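Local coordinates for protein TsrD (Streptomyces laurentii, PDB 5X7L) that belongs to the SnoaL-like family of the NTF2 clan, small proteins with a curved antiparallel sheet packed against helices, at residues E35-N40 and F117-D122; H30-E35 and R45-M50; D76-R81 and F110-G115; E14-A19 and R26-C31. One frame throughout, in Å; residues are numbered along the deposited sequence.

Overall arrangement
All four contacts are partly buried and lie within one SnoaL-like fold of the NTF2 clan. Contact 3 is sheet pairing: strands 77-88 and 101-113 meet by backbone bonds. Contact 1 continues from the same sheet, joining strand 116-124 to the short strand 36-37 mainly through polar and aromatic side chains. Contacts 1 and 3 also reach the second subunit; contacts 2 and 4 do not. Contact 2 shares Glu35 with contact 1 and sets helix 47-60 against strand 32-33 with apolar side chains. Contact 4 shares His30 and Cys31 with contact 2 and folds the loop back on helix 6-22 through three histidines. Phe16, Met50, Phe110 and His120 are buried, each near bound isopropyl alcohol, probably from the crystallisation liquor; Asp76, Pro39 and His30 are exposed.

Contact 1. Residues E35-N40 and F117-D122; sequences EYRHPN and FAQHWD
Tyr36 OH and His120 ND1 share a short hydrogen bond of 2.7 Å, in which either may be the donor. The two rings meet rim to rim, with planes 30° apart. His120 reaches the tyrosine because its CG sits between the backbone N and the carbonyl carbon (chi1 72°). Pro39 CD lies over a face of the His120 ring, 3.7 Å from its centroid, in a CH-pi contact. The edge of His120 also points at the face of His38, a T-shaped pair with CE1 of His120 3.7 Å from CD2 of His38. The three rings form an aromatic cluster where the short strand 36-37 meets the edge strand 116-124. Further along, Arg37 NH2 donates to Gln119 OE1 at 2.9 Å, and the oxygen lies in the guanidinium plane. The amide plane stands 87° to that plane. The backbone adds Arg37 N to Ala118 O at 2.8 Å. Arg37 has a second partner in Glu113 of strand 101-113, which neighbours strand 116-124 in the sheet. Met50 of helix 47-60 packs against the side chains of Tyr36 and His38.

Contact 2. Residues H30-E35 and R45-M50; sequences HCLHPE and RGIEGM
In Ile47, CG1 is anti to the backbone N (chi1 -167°) and chi2 is also extended, which carries CD1 to Leu32 of strand 32-33. The contact joins the first turn of helix 47-60 to this short strand in an NTF2-like fold, where the helix packs beside the curved sheet. In Leu32, CG is anti to the carbonyl carbon (chi1 -55°), and this sends CD1 toward Met50. CD1 of Ile47 comes within 4.0 Å of CB of Leu32. CB of Ile47 also lies 3.7 Å from the backbone O of His33. Met50, a selenomethionine, crosses Leu32 at about a right angle, and its CB is 3.5 Å from CD1 of Leu32. CE of Met50 stays close to the same methyl group.

The side chain of Met50 also packs on Phe16 and Tyr20 of helix 6-22. The end of the His33 side chain leads away from the helix. Its NE2 bonds Asp114, and its ND1 accepts the backbone N of Glu35 in the ring plane, which fixes the ring at the corner of the chain. A single direct hydrogen bond crosses the contact: Ile47 N donates to Pro34 O at 3.0 Å, from above the carbonyl plane.

Contact 3. Residues D76-R81 and F110-G115; sequences DKAVAR and FLIEDG
Asp76 and Leu111 lie side by side, their side chains pointing the same way. CD1 of Leu111 is 3.4 Å from OD2 of Asp76. Asp76 has its CG between the backbone N and the carbonyl carbon (chi1 63°), which sets the carboxylate alongside the leucine. A water donates to OD2 of Asp76 and to the backbone O of Ile112, linking the two segments where the strand pairing ends. Lys77 and Leu111 share one face of the sheet. Lys77 runs at a slant to Leu111, with its CE 3.8 Å from CD1 of that leucine. Its NZ continues to a salt bridge with Asp70 of the second subunit.

Ala78 and Phe110 point to the opposite face. There CD1 of Ile112 also reaches CB of Ala78 at 4.4 Å, a loose apolar touch. Lys77 and Leu111 form an antiparallel non-hydrogen-bonded pair, and Ala78 and Phe110 the hydrogen-bonded pair beside it. Phe110 N donates to Ala78 O at 2.8 Å with an almost straight N-H...O angle of 179°. Ala78 N returns a bond to Phe110 O at 3.0 Å. Ile112 N adds a third, to Asp76 O. These are the two middle strands of the four-stranded sheet. The Phe110 ring stacks on Phe117 of strand 116-124 and meets Phe16 of helix 6-22 edge-to-face.

Contact 4. Residues E14-A19 and R26-C31; sequences EHFLAA and RHLDHC
The loop that follows helix 6-22 folds back on that helix in this NTF2-like fold, and a cluster of three histidines marks the meeting. His15 ND1 and His27 ND1 are 3.3 Å apart in a hydrogen bond, with either as the donor. Each nitrogen lies at the edge of the other ring, near its plane. CB of His30 sits over the centre of the His15 ring, 3.5 Å from its centroid, in a CH-pi contact. The His30 ring then makes an offset stack with His15, the planes 21° apart. CB of Ala18 lies over the centre of the His27 ring in a second CH-pi contact. CG of His27 is anti to its carbonyl carbon (chi1 -80°), which stands the ring against the helix. Deeper in, CB of Ala19 is 3.6 Å from CD2 of Leu28, and SG of Cys31 is 3.9 Å from CB of Phe16. His27 is held at both nitrogens, NE2 by Glu22 and ND1 by His15, which would restrain its rotation.

Contact 1. Residues E35-N40 and F117-D122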
loop_
_atom_site.group_PDB
_atom_site.type_symbol
_atom_site.label_atom_id
_atom_site.label_comp_id
_atom_site.label_asym_id
_atom_site.label_seq_id
_atom_site.Cartn_x
_atom_site.Cartn_y
_atom_site.Cartn_z
ATOM N N GLU B 35 -4.706 6.102 -22.781
ATOM C CA GLU B 35 -3.258 5.896 -22.857
ATOM C C GLU B 35 -2.678 5.530 -21.487
ATOM O O GLU B 35 -1.549 5.900 -21.158
ATOM C CB GLU B 35 -2.573 7.145 -23.418
ATOM C CG GLU B 35 -3.071 7.524 -24.806
ATOM C CD GLU B 35 -2.383 8.754 -25.360
ATOM O OE1 GLU B 35 -2.600 9.857 -24.817
ATOM O OE2 GLU B 35 -1.629 8.617 -26.344
ATOM N N TYR B 36 -3.460 4.786 -20.705
ATOM C CA TYR B 36 -3.059 4.327 -19.379
ATOM C C TYR B 36 -1.664 3.714 -19.382
ATOM O O TYR B 36 -1.310 2.968 -20.296
ATOM C CB TYR B 36 -4.056 3.292 -18.851
ATOM C CG TYR B 36 -3.972 3.131 -17.358
ATOM C CD1 TYR B 36 -4.658 3.997 -16.520
ATOM C CD2 TYR B 36 -3.187 2.140 -16.779
ATOM C CE1 TYR B 36 -4.573 3.883 -15.147
ATOM C CE2 TYR B 36 -3.101 2.014 -15.401
ATOM C CZ TYR B 36 -3.800 2.892 -14.593
ATOM O OH TYR B 36 -3.731 2.792 -13.225
ATOM N N ARG B 37 -0.887 4.018 -18.346
ATOM C CA ARG B 37 0.489 3.544 -18.252
ATOM C C ARG B 37 0.648 2.605 -17.062
ATOM O O ARG B 37 0.976 3.036 -15.960
ATOM C CB ARG B 37 1.453 4.730 -18.124
ATOM C CG ARG B 37 1.331 5.760 -19.241
ATOM C CD ARG B 37 2.320 6.908 -19.077
ATOM N NE ARG B 37 2.094 7.686 -17.858
ATOM C CZ ARG B 37 1.292 8.746 -17.760
ATOM N NH1 ARG B 37 0.601 9.181 -18.807
ATOM N NH2 ARG B 37 1.177 9.378 -16.599
ATOM N N HIS B 38 0.408 1.316 -17.280
ATOM C CA HIS B 38 0.595 0.332 -16.218
ATOM C C HIS B 38 2.087 0.245 -15.870
ATOM O O HIS B 38 2.928 0.202 -16.772
ATOM C CB HIS B 38 0.065 -1.036 -16.649
ATOM C CG HIS B 38 -0.142 -1.986 -15.514
ATOM N ND1 HIS B 38 0.900 -2.529 -14.797
ATOM C CD2 HIS B 38 -1.275 -2.495 -14.975
ATOM C CE1 HIS B 38 0.422 -3.327 -13.861
ATOM N NE2 HIS B 38 -0.896 -3.325 -13.948
ATOM N N PRO B 39 2.430 0.226 -14.567
ATOM C CA PRO B 39 3.848 0.199 -14.175
ATOM C C PRO B 39 4.607 -1.084 -14.542
ATOM O O PRO B 39 5.836 -1.073 -14.560
ATOM C CB PRO B 39 3.794 0.362 -12.651
ATOM C CG PRO B 39 2.428 -0.087 -12.263
ATOM C CD PRO B 39 1.546 0.347 -13.395
ATOM N N ASN B 40 3.890 -2.167 -14.812
ATOM C CA ASN B 40 4.491 -3.424 -15.243
ATOM C C ASN B 40 4.603 -3.438 -16.765
ATOM O O ASN B 40 3.583 -3.455 -17.449
ATOM C CB ASN B 40 3.643 -4.606 -14.757
ATOM C CG ASN B 40 4.267 -5.956 -15.075
ATOM O OD1 ASN B 40 5.237 -6.051 -15.824
ATOM N ND2 ASN B 40 3.703 -7.011 -14.500
ATOM N N PHE B 117 -7.813 8.499 -14.484
ATOM C CA PHE B 117 -6.612 7.867 -13.939
ATOM C C PHE B 117 -5.717 7.430 -15.096
ATOM O O PHE B 117 -6.168 6.722 -15.992
ATOM C CB PHE B 117 -6.948 6.652 -13.075
ATOM C CG PHE B 117 -7.854 6.941 -11.908
ATOM C CD1 PHE B 117 -7.783 8.142 -11.208
ATOM C CD2 PHE B 117 -8.764 5.982 -11.484
ATOM C CE1 PHE B 117 -8.615 8.380 -10.124
ATOM C CE2 PHE B 117 -9.596 6.213 -10.403
ATOM C CZ PHE B 117 -9.524 7.413 -9.721
ATOM N N ALA B 118 -4.453 7.845 -15.073
ATOM C CA ALA B 118 -3.530 7.587 -16.183
ATOM C C ALA B 118 -2.372 6.670 -15.810
ATOM O O ALA B 118 -1.672 6.164 -16.686
ATOM C CB ALA B 118 -2.989 8.903 -16.727
ATOM N N GLN B 119 -2.171 6.460 -14.517
ATOM C CA GLN B 119 -1.047 5.693 -14.028
ATOM C C GLN B 119 -1.305 5.371 -12.559
ATOM O O GLN B 119 -2.066 6.080 -11.907
ATOM C CB GLN B 119 0.218 6.530 -14.238
ATOM C CG GLN B 119 1.384 6.247 -13.345
ATOM C CD GLN B 119 2.618 7.036 -13.727
ATOM O OE1 GLN B 119 2.560 8.053 -14.432
ATOM N NE2 GLN B 119 3.752 6.561 -13.265
ATOM N N HIS B 120 -0.701 4.302 -12.041
ATOM C CA HIS B 120 -0.822 3.991 -10.618
ATOM C C HIS B 120 0.470 3.462 -10.023
ATOM O O HIS B 120 1.357 2.989 -10.734
ATOM C CB HIS B 120 -1.948 2.981 -10.353
ATOM C CG HIS B 120 -1.639 1.589 -10.810
ATOM N ND1 HIS B 120 -2.056 1.102 -12.029
ATOM C CD2 HIS B 120 -0.955 0.584 -10.215
ATOM C CE1 HIS B 120 -1.643 -0.145 -12.165
ATOM N NE2 HIS B 120 -0.969 -0.482 -11.081
ATOM N N TRP B 121 0.538 3.561 -8.698
ATOM C CA TRP B 121 1.540 2.913 -7.864
ATOM C C TRP B 121 0.742 2.206 -6.785
ATOM O O TRP B 121 -0.191 2.786 -6.236
ATOM C CB TRP B 121 2.478 3.924 -7.211
ATOM C CG TRP B 121 3.177 4.846 -8.152
ATOM C CD1 TRP B 121 4.445 4.712 -8.639
ATOM C CD2 TRP B 121 2.657 6.060 -8.714
ATOM N NE1 TRP B 121 4.747 5.765 -9.469
ATOM C CE2 TRP B 121 3.668 6.607 -9.531
ATOM C CE3 TRP B 121 1.436 6.739 -8.600
ATOM C CZ2 TRP B 121 3.498 7.799 -10.234
ATOM C CZ3 TRP B 121 1.268 7.924 -9.301
ATOM C CH2 TRP B 121 2.297 8.442 -10.106
ATOM N N ASP B 122 1.089 0.971 -6.460
ATOM C CA ASP B 122 0.264 0.220 -5.522
ATOM C C ASP B 122 1.077 -0.684 -4.614
ATOM O O ASP B 122 2.247 -0.967 -4.880
ATOM C CB ASP B 122 -0.761 -0.617 -6.285
ATOM C CG ASP B 122 -0.125 -1.749 -7.052
ATOM O OD1 ASP B 122 0.608 -1.472 -8.023
ATOM O OD2 ASP B 122 -0.355 -2.918 -6.684
#

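Contact 2. Residues H30-E35 and R45-M50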
loop_
_atom_site.group_PDB
_atom_site.type_symbol
_atom_site.label_atom_id
_atom_site.label_comp_id
_atom_site.label_asym_id
_atom_site.label_seq_id
_atom_site.Cartn_x
_atom_site.Cartn_y
_atom_site.Cartn_z
ATOM N N HIS B 30 -14.819 5.002 -18.274
ATOM C CA HIS B 30 -15.281 6.166 -17.535
ATOM C C HIS B 30 -14.368 6.556 -16.382
ATOM O O HIS B 30 -14.650 7.524 -15.683
ATOM C CB HIS B 30 -16.700 5.914 -17.035
ATOM C CG HIS B 30 -17.651 5.588 -18.138
ATOM N ND1 HIS B 30 -18.333 6.558 -18.841
ATOM C CD2 HIS B 30 -17.986 4.405 -18.706
ATOM C CE1 HIS B 30 -19.071 5.983 -19.773
ATOM N NE2 HIS B 30 -18.876 4.679 -19.716
ATOM N N CYS B 31 -13.272 5.826 -16.187
ATOM C CA CYS B 31 -12.316 6.201 -15.142
ATOM C C CYS B 31 -10.839 6.116 -15.525
ATOM O O CYS B 31 -10.022 6.737 -14.853
ATOM C CB CYS B 31 -12.555 5.387 -13.865
ATOM S SG CYS B 31 -12.376 3.603 -14.049
ATOM N N LEU B 32 -10.496 5.362 -16.572
ATOM C CA LEU B 32 -9.098 5.230 -16.989
ATOM C C LEU B 32 -8.813 5.938 -18.301
ATOM O O LEU B 32 -9.618 5.914 -19.230
ATOM C CB LEU B 32 -8.695 3.764 -17.134
ATOM C CG LEU B 32 -8.907 2.834 -15.938
ATOM C CD1 LEU B 32 -8.220 1.511 -16.202
ATOM C CD2 LEU B 32 -8.415 3.433 -14.629
ATOM N N HIS B 33 -7.634 6.543 -18.364
ATOM C CA HIS B 33 -7.145 7.189 -19.571
ATOM C C HIS B 33 -6.935 6.154 -20.680
ATOM O O HIS B 33 -6.405 5.076 -20.417
ATOM C CB HIS B 33 -5.825 7.891 -19.262
ATOM C CG HIS B 33 -5.497 9.007 -20.199
ATOM N ND1 HIS B 33 -5.065 8.793 -21.488
ATOM C CD2 HIS B 33 -5.525 10.348 -20.029
ATOM C CE1 HIS B 33 -4.849 9.954 -22.078
ATOM N NE2 HIS B 33 -5.118 10.914 -21.212
ATOM N N PRO B 34 -7.330 6.475 -21.925
ATOM C CA PRO B 34 -7.068 5.528 -23.017
ATOM C C PRO B 34 -5.581 5.187 -23.184
ATOM O O PRO B 34 -5.250 4.101 -23.655
ATOM C CB PRO B 34 -7.603 6.261 -24.253
ATOM C CG PRO B 34 -8.664 7.157 -23.718
ATOM C CD PRO B 34 -8.145 7.617 -22.379
ATOM N N GLU B 35 -4.706 6.102 -22.781
ATOM C CA GLU B 35 -3.258 5.896 -22.857
ATOM C C GLU B 35 -2.678 5.530 -21.487
ATOM O O GLU B 35 -1.549 5.900 -21.158
ATOM C CB GLU B 35 -2.573 7.145 -23.418
ATOM C CG GLU B 35 -3.071 7.524 -24.806
ATOM C CD GLU B 35 -2.383 8.754 -25.360
ATOM O OE1 GLU B 35 -2.600 9.857 -24.817
ATOM O OE2 GLU B 35 -1.629 8.617 -26.344
ATOM N N ARG B 45 0.392 -1.669 -23.231
ATOM C CA ARG B 45 0.256 -0.222 -23.081
ATOM C C ARG B 45 -1.176 0.232 -23.327
ATOM O O ARG B 45 -1.899 -0.350 -24.140
ATOM C CB ARG B 45 1.189 0.529 -24.038
ATOM C CG ARG B 45 2.677 0.334 -23.785
ATOM C CD ARG B 45 3.073 0.746 -22.376
ATOM N NE ARG B 45 2.959 -0.366 -21.433
ATOM C CZ ARG B 45 2.942 -0.240 -20.110
ATOM N NH1 ARG B 45 3.019 0.960 -19.544
ATOM N NH2 ARG B 45 2.837 -1.324 -19.350
ATOM N N GLY B 46 -1.568 1.286 -22.621
ATOM C CA GLY B 46 -2.892 1.860 -22.772
ATOM C C GLY B 46 -3.951 1.122 -21.979
ATOM O O GLY B 46 -3.661 0.196 -21.215
ATOM N N ILE B 47 -5.195 1.534 -22.173
ATOM C CA ILE B 47 -6.305 0.989 -21.409
ATOM C C ILE B 47 -6.522 -0.510 -21.661
ATOM O O ILE B 47 -7.055 -1.206 -20.792
ATOM C CB ILE B 47 -7.596 1.815 -21.672
ATOM C CG1 ILE B 47 -8.695 1.475 -20.662
ATOM C CG2 ILE B 47 -8.081 1.661 -23.112
ATOM C CD1 ILE B 47 -9.874 2.433 -20.709
ATOM N N GLU B 48 -6.089 -1.022 -22.814
ATOM C CA GLU B 48 -6.212 -2.459 -23.088
ATOM C C GLU B 48 -5.531 -3.324 -22.024
ATOM O O GLU B 48 -6.004 -4.416 -21.720
ATOM C CB GLU B 48 -5.675 -2.809 -24.476
ATOM C CG GLU B 48 -6.671 -2.540 -25.597
ATOM C CD GLU B 48 -7.740 -3.616 -25.711
ATOM O OE1 GLU B 48 -7.378 -4.785 -25.953
ATOM O OE2 GLU B 48 -8.944 -3.305 -25.566
ATOM N N GLY B 49 -4.429 -2.841 -21.454
ATOM C CA GLY B 49 -3.754 -3.577 -20.393
ATOM C C GLY B 49 -4.642 -3.786 -19.177
ATOM O O GLY B 49 -4.620 -4.850 -18.553
HETATM N N MSE B 50 -5.426 -2.770 -18.837
HETATM C CA MSE B 50 -6.331 -2.865 -17.694
HETATM C C MSE B 50 -7.596 -3.626 -18.033
HETATM O O MSE B 50 -8.138 -4.325 -17.177
HETATM C CB MSE B 50 -6.648 -1.474 -17.150
HETATM C CG MSE B 50 -5.458 -0.859 -16.414
HETATM SE SE MSE B 50 -5.023 -1.809 -14.740
HETATM C CE MSE B 50 -6.476 -1.120 -13.627
HETATM O O HOH W 1 0.394 3.760 -22.501
#

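Contact 3. Residues D76-R81 and F110-G115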
loop_
_atom_site.group_PDB
_atom_site.type_symbol
_atom_site.label_atom_id
_atom_site.label_comp_id
_atom_site.label_asym_id
_atom_site.label_seq_id
_atom_site.Cartn_x
_atom_site.Cartn_y
_atom_site.Cartn_z
ATOM N N ASP B 76 -3.830 16.231 -8.312
ATOM C CA ASP B 76 -3.917 15.201 -9.349
ATOM C C ASP B 76 -3.669 13.788 -8.813
ATOM O O ASP B 76 -3.321 12.890 -9.577
ATOM C CB ASP B 76 -2.966 15.520 -10.519
ATOM C CG ASP B 76 -1.496 15.531 -10.121
ATOM O OD1 ASP B 76 -1.174 15.343 -8.928
ATOM O OD2 ASP B 76 -0.656 15.738 -11.023
ATOM N N LYS B 77 -3.886 13.591 -7.511
ATOM C CA LYS B 77 -3.703 12.282 -6.887
ATOM C C LYS B 77 -4.970 11.790 -6.199
ATOM O O LYS B 77 -5.667 12.554 -5.527
ATOM C CB LYS B 77 -2.565 12.321 -5.862
ATOM C CG LYS B 77 -1.196 12.621 -6.455
ATOM C CD LYS B 77 -0.621 11.435 -7.217
ATOM C CE LYS B 77 0.648 11.814 -7.966
ATOM N NZ LYS B 77 1.710 12.327 -7.058
ATOM N N ALA B 78 -5.248 10.501 -6.367
ATOM C CA ALA B 78 -6.314 9.826 -5.638
ATOM C C ALA B 78 -5.756 8.551 -5.031
ATOM O O ALA B 78 -5.144 7.747 -5.730
ATOM C CB ALA B 78 -7.476 9.507 -6.564
ATOM N N VAL B 79 -5.959 8.379 -3.730
ATOM C CA VAL B 79 -5.499 7.188 -3.030
ATOM C C VAL B 79 -6.698 6.377 -2.575
ATOM O O VAL B 79 -7.536 6.876 -1.825
ATOM C CB VAL B 79 -4.641 7.541 -1.804
ATOM C CG1 VAL B 79 -4.135 6.268 -1.138
ATOM C CG2 VAL B 79 -3.489 8.448 -2.213
ATOM N N ALA B 80 -6.780 5.133 -3.039
ATOM C CA ALA B 80 -7.873 4.238 -2.682
ATOM C C ALA B 80 -7.340 3.054 -1.886
ATOM O O ALA B 80 -6.529 2.275 -2.392
ATOM C CB ALA B 80 -8.590 3.754 -3.936
ATOM N N ARG B 81 -7.777 2.938 -0.634
ATOM C CA ARG B 81 -7.513 1.743 0.155
ATOM C C ARG B 81 -8.706 0.816 -0.020
ATOM O O ARG B 81 -9.848 1.227 0.198
ATOM C CB ARG B 81 -7.307 2.079 1.632
ATOM C CG ARG B 81 -7.023 0.850 2.484
ATOM C CD ARG B 81 -6.481 1.186 3.856
ATOM N NE ARG B 81 -7.438 1.900 4.698
ATOM C CZ ARG B 81 -8.381 1.321 5.439
ATOM N NH1 ARG B 81 -8.532 -0.001 5.435
ATOM N NH2 ARG B 81 -9.185 2.068 6.188
ATOM N N PHE B 110 -3.437 6.723 -7.638
ATOM C CA PHE B 110 -3.651 7.054 -9.042
ATOM C C PHE B 110 -3.225 8.481 -9.347
ATOM O O PHE B 110 -3.485 9.398 -8.566
ATOM C CB PHE B 110 -5.125 6.923 -9.416
ATOM C CG PHE B 110 -5.671 5.531 -9.319
ATOM C CD1 PHE B 110 -5.393 4.591 -10.301
ATOM C CD2 PHE B 110 -6.496 5.170 -8.264
ATOM C CE1 PHE B 110 -5.914 3.309 -10.223
ATOM C CE2 PHE B 110 -7.017 3.887 -8.181
ATOM C CZ PHE B 110 -6.728 2.959 -9.163
ATOM N N LEU B 111 -2.586 8.651 -10.500
ATOM C CA LEU B 111 -2.319 9.962 -11.081
ATOM C C LEU B 111 -3.452 10.316 -12.041
ATOM O O LEU B 111 -3.796 9.524 -12.918
ATOM C CB LEU B 111 -0.985 9.947 -11.829
ATOM C CG LEU B 111 -0.562 11.223 -12.563
ATOM C CD1 LEU B 111 -0.290 12.354 -11.582
ATOM C CD2 LEU B 111 0.661 10.947 -13.431
ATOM N N ILE B 112 -4.020 11.507 -11.875
ATOM C CA ILE B 112 -5.115 11.978 -12.717
ATOM C C ILE B 112 -4.583 12.878 -13.833
ATOM O O ILE B 112 -3.919 13.879 -13.565
ATOM C CB ILE B 112 -6.164 12.745 -11.880
ATOM C CG1 ILE B 112 -6.717 11.845 -10.768
ATOM C CG2 ILE B 112 -7.294 13.263 -12.764
ATOM C CD1 ILE B 112 -7.409 12.599 -9.653
ATOM N N GLU B 113 -4.878 12.501 -15.077
ATOM C CA GLU B 113 -4.557 13.301 -16.259
ATOM C C GLU B 113 -5.781 13.355 -17.147
ATOM O O GLU B 113 -6.424 12.331 -17.376
ATOM C CB GLU B 113 -3.400 12.695 -17.052
ATOM C CG GLU B 113 -2.059 12.759 -16.353
ATOM C CD GLU B 113 -0.948 12.071 -17.128
ATOM O OE1 GLU B 113 -1.223 11.453 -18.180
ATOM O OE2 GLU B 113 0.210 12.141 -16.672
ATOM N N ASP B 114 -6.098 14.543 -17.650
ATOM C CA ASP B 114 -7.252 14.726 -18.525
ATOM C C ASP B 114 -8.524 14.178 -17.873
ATOM O O ASP B 114 -9.374 13.592 -18.542
ATOM C CB ASP B 114 -7.011 14.054 -19.882
ATOM C CG ASP B 114 -5.752 14.554 -20.565
ATOM O OD1 ASP B 114 -5.575 15.786 -20.664
ATOM O OD2 ASP B 114 -4.936 13.714 -21.000
ATOM N N GLY B 115 -8.637 14.359 -16.560
ATOM C CA GLY B 115 -9.825 13.951 -15.820
ATOM C C GLY B 115 -9.994 12.456 -15.595
ATOM O O GLY B 115 -11.067 12.023 -15.173
HETATM O O HOH W 2 -1.437 15.155 -13.681
#

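Contact 4. Residues E14-A19 and R26-C31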
loop_
_atom_site.group_PDB
_atom_site.type_symbol
_atom_site.label_atom_id
_atom_site.label_comp_id
_atom_site.label_asym_id
_atom_site.label_seq_id
_atom_site.Cartn_x
_atom_site.Cartn_y
_atom_site.Cartn_z
ATOM N N GLU B 14 -16.223 4.920 -8.331
ATOM C CA GLU B 14 -17.414 4.079 -8.476
ATOM C C GLU B 14 -17.328 3.245 -9.754
ATOM O O GLU B 14 -17.643 2.055 -9.755
ATOM C CB GLU B 14 -18.693 4.920 -8.468
ATOM C CG GLU B 14 -19.026 5.508 -7.107
ATOM N N HIS B 15 -16.879 3.867 -10.838
ATOM C CA HIS B 15 -16.685 3.137 -12.086
ATOM C C HIS B 15 -15.578 2.096 -11.972
ATOM O O HIS B 15 -15.718 0.986 -12.481
ATOM C CB HIS B 15 -16.378 4.095 -13.234
ATOM C CG HIS B 15 -17.584 4.808 -13.755
ATOM N ND1 HIS B 15 -18.589 4.161 -14.439
ATOM C CD2 HIS B 15 -17.947 6.111 -13.698
ATOM C CE1 HIS B 15 -19.519 5.033 -14.785
ATOM N NE2 HIS B 15 -19.154 6.224 -14.346
ATOM N N PHE B 16 -14.483 2.455 -11.310
ATOM C CA PHE B 16 -13.367 1.527 -11.135
ATOM C C PHE B 16 -13.835 0.270 -10.401
ATOM O O PHE B 16 -13.589 -0.852 -10.843
ATOM C CB PHE B 16 -12.224 2.204 -10.376
ATOM C CG PHE B 16 -10.999 1.347 -10.225
ATOM C CD1 PHE B 16 -10.068 1.259 -11.251
ATOM C CD2 PHE B 16 -10.772 0.634 -9.058
ATOM C CE1 PHE B 16 -8.935 0.474 -11.113
ATOM C CE2 PHE B 16 -9.644 -0.153 -8.916
ATOM C CZ PHE B 16 -8.723 -0.234 -9.945
ATOM N N LEU B 17 -14.534 0.464 -9.287
ATOM C CA LEU B 17 -15.038 -0.657 -8.498
ATOM C C LEU B 17 -16.016 -1.509 -9.304
ATOM O O LEU B 17 -15.962 -2.741 -9.253
ATOM C CB LEU B 17 -15.712 -0.157 -7.222
ATOM C CG LEU B 17 -14.820 0.598 -6.231
ATOM C CD1 LEU B 17 -15.687 1.268 -5.177
ATOM C CD2 LEU B 17 -13.784 -0.313 -5.587
ATOM N N ALA B 18 -16.902 -0.853 -10.052
ATOM C CA ALA B 18 -17.920 -1.560 -10.828
ATOM C C ALA B 18 -17.302 -2.436 -11.921
ATOM O O ALA B 18 -17.825 -3.505 -12.228
ATOM C CB ALA B 18 -18.909 -0.576 -11.431
ATOM N N ALA B 19 -16.194 -1.992 -12.510
ATOM C CA ALA B 19 -15.517 -2.784 -13.541
ATOM C C ALA B 19 -15.169 -4.172 -13.009
ATOM O O ALA B 19 -15.412 -5.184 -13.670
ATOM C CB ALA B 19 -14.261 -2.077 -14.027
ATOM N N ARG B 26 -16.137 -2.170 -19.636
ATOM C CA ARG B 26 -16.635 -0.884 -20.133
ATOM C C ARG B 26 -16.635 0.210 -19.062
ATOM O O ARG B 26 -16.483 1.391 -19.380
ATOM C CB ARG B 26 -18.033 -1.034 -20.733
ATOM C CG ARG B 26 -18.060 -1.880 -21.997
ATOM C CD ARG B 26 -19.474 -2.108 -22.488
ATOM N NE ARG B 26 -20.250 -2.861 -21.509
ATOM C CZ ARG B 26 -21.494 -3.288 -21.697
ATOM N NH1 ARG B 26 -22.126 -3.044 -22.840
ATOM N NH2 ARG B 26 -22.103 -3.965 -20.732
ATOM N N HIS B 27 -16.786 -0.169 -17.797
ATOM C CA HIS B 27 -16.689 0.813 -16.721
ATOM C C HIS B 27 -15.341 1.536 -16.709
ATOM O O HIS B 27 -15.257 2.691 -16.280
ATOM C CB HIS B 27 -16.924 0.152 -15.371
ATOM C CG HIS B 27 -18.366 -0.065 -15.060
ATOM N ND1 HIS B 27 -19.228 0.977 -14.796
ATOM C CD2 HIS B 27 -19.101 -1.196 -14.967
ATOM C CE1 HIS B 27 -20.434 0.498 -14.556
ATOM N NE2 HIS B 27 -20.385 -0.819 -14.653
ATOM N N LEU B 28 -14.286 0.866 -17.171
ATOM C CA LEU B 28 -12.960 1.480 -17.218
ATOM C C LEU B 28 -12.898 2.668 -18.170
ATOM O O LEU B 28 -12.066 3.554 -18.002
ATOM C CB LEU B 28 -11.894 0.459 -17.613
ATOM C CG LEU B 28 -11.725 -0.718 -16.653
ATOM C CD1 LEU B 28 -10.607 -1.617 -17.148
ATOM C CD2 LEU B 28 -11.448 -0.247 -15.229
ATOM N N ASP B 29 -13.770 2.698 -19.169
ATOM C CA ASP B 29 -13.765 3.815 -20.107
ATOM C C ASP B 29 -14.160 5.116 -19.423
ATOM O O ASP B 29 -13.862 6.201 -19.920
ATOM C CB ASP B 29 -14.684 3.521 -21.287
ATOM C CG ASP B 29 -14.183 2.364 -22.113
ATOM O OD1 ASP B 29 -12.998 2.399 -22.512
ATOM O OD2 ASP B 29 -14.949 1.405 -22.337
ATOM N N HIS B 30 -14.819 5.002 -18.274
ATOM C CA HIS B 30 -15.281 6.166 -17.535
ATOM C C HIS B 30 -14.368 6.556 -16.382
ATOM O O HIS B 30 -14.650 7.524 -15.683
ATOM C CB HIS B 30 -16.700 5.914 -17.035
ATOM C CG HIS B 30 -17.651 5.588 -18.138
ATOM N ND1 HIS B 30 -18.333 6.558 -18.841
ATOM C CD2 HIS B 30 -17.986 4.405 -18.706
ATOM C CE1 HIS B 30 -19.071 5.983 -19.773
ATOM N NE2 HIS B 30 -18.876 4.679 -19.716
ATOM N N CYS B 31 -13.272 5.826 -16.187
ATOM C CA CYS B 31 -12.316 6.201 -15.142
ATOM C C CYS B 31 -10.839 6.116 -15.525
ATOM O O CYS B 31 -10.022 6.737 -14.853
ATOM C CB CYS B 31 -12.555 5.387 -13.865
ATOM S SG CYS B 31 -12.376 3.603 -14.049
#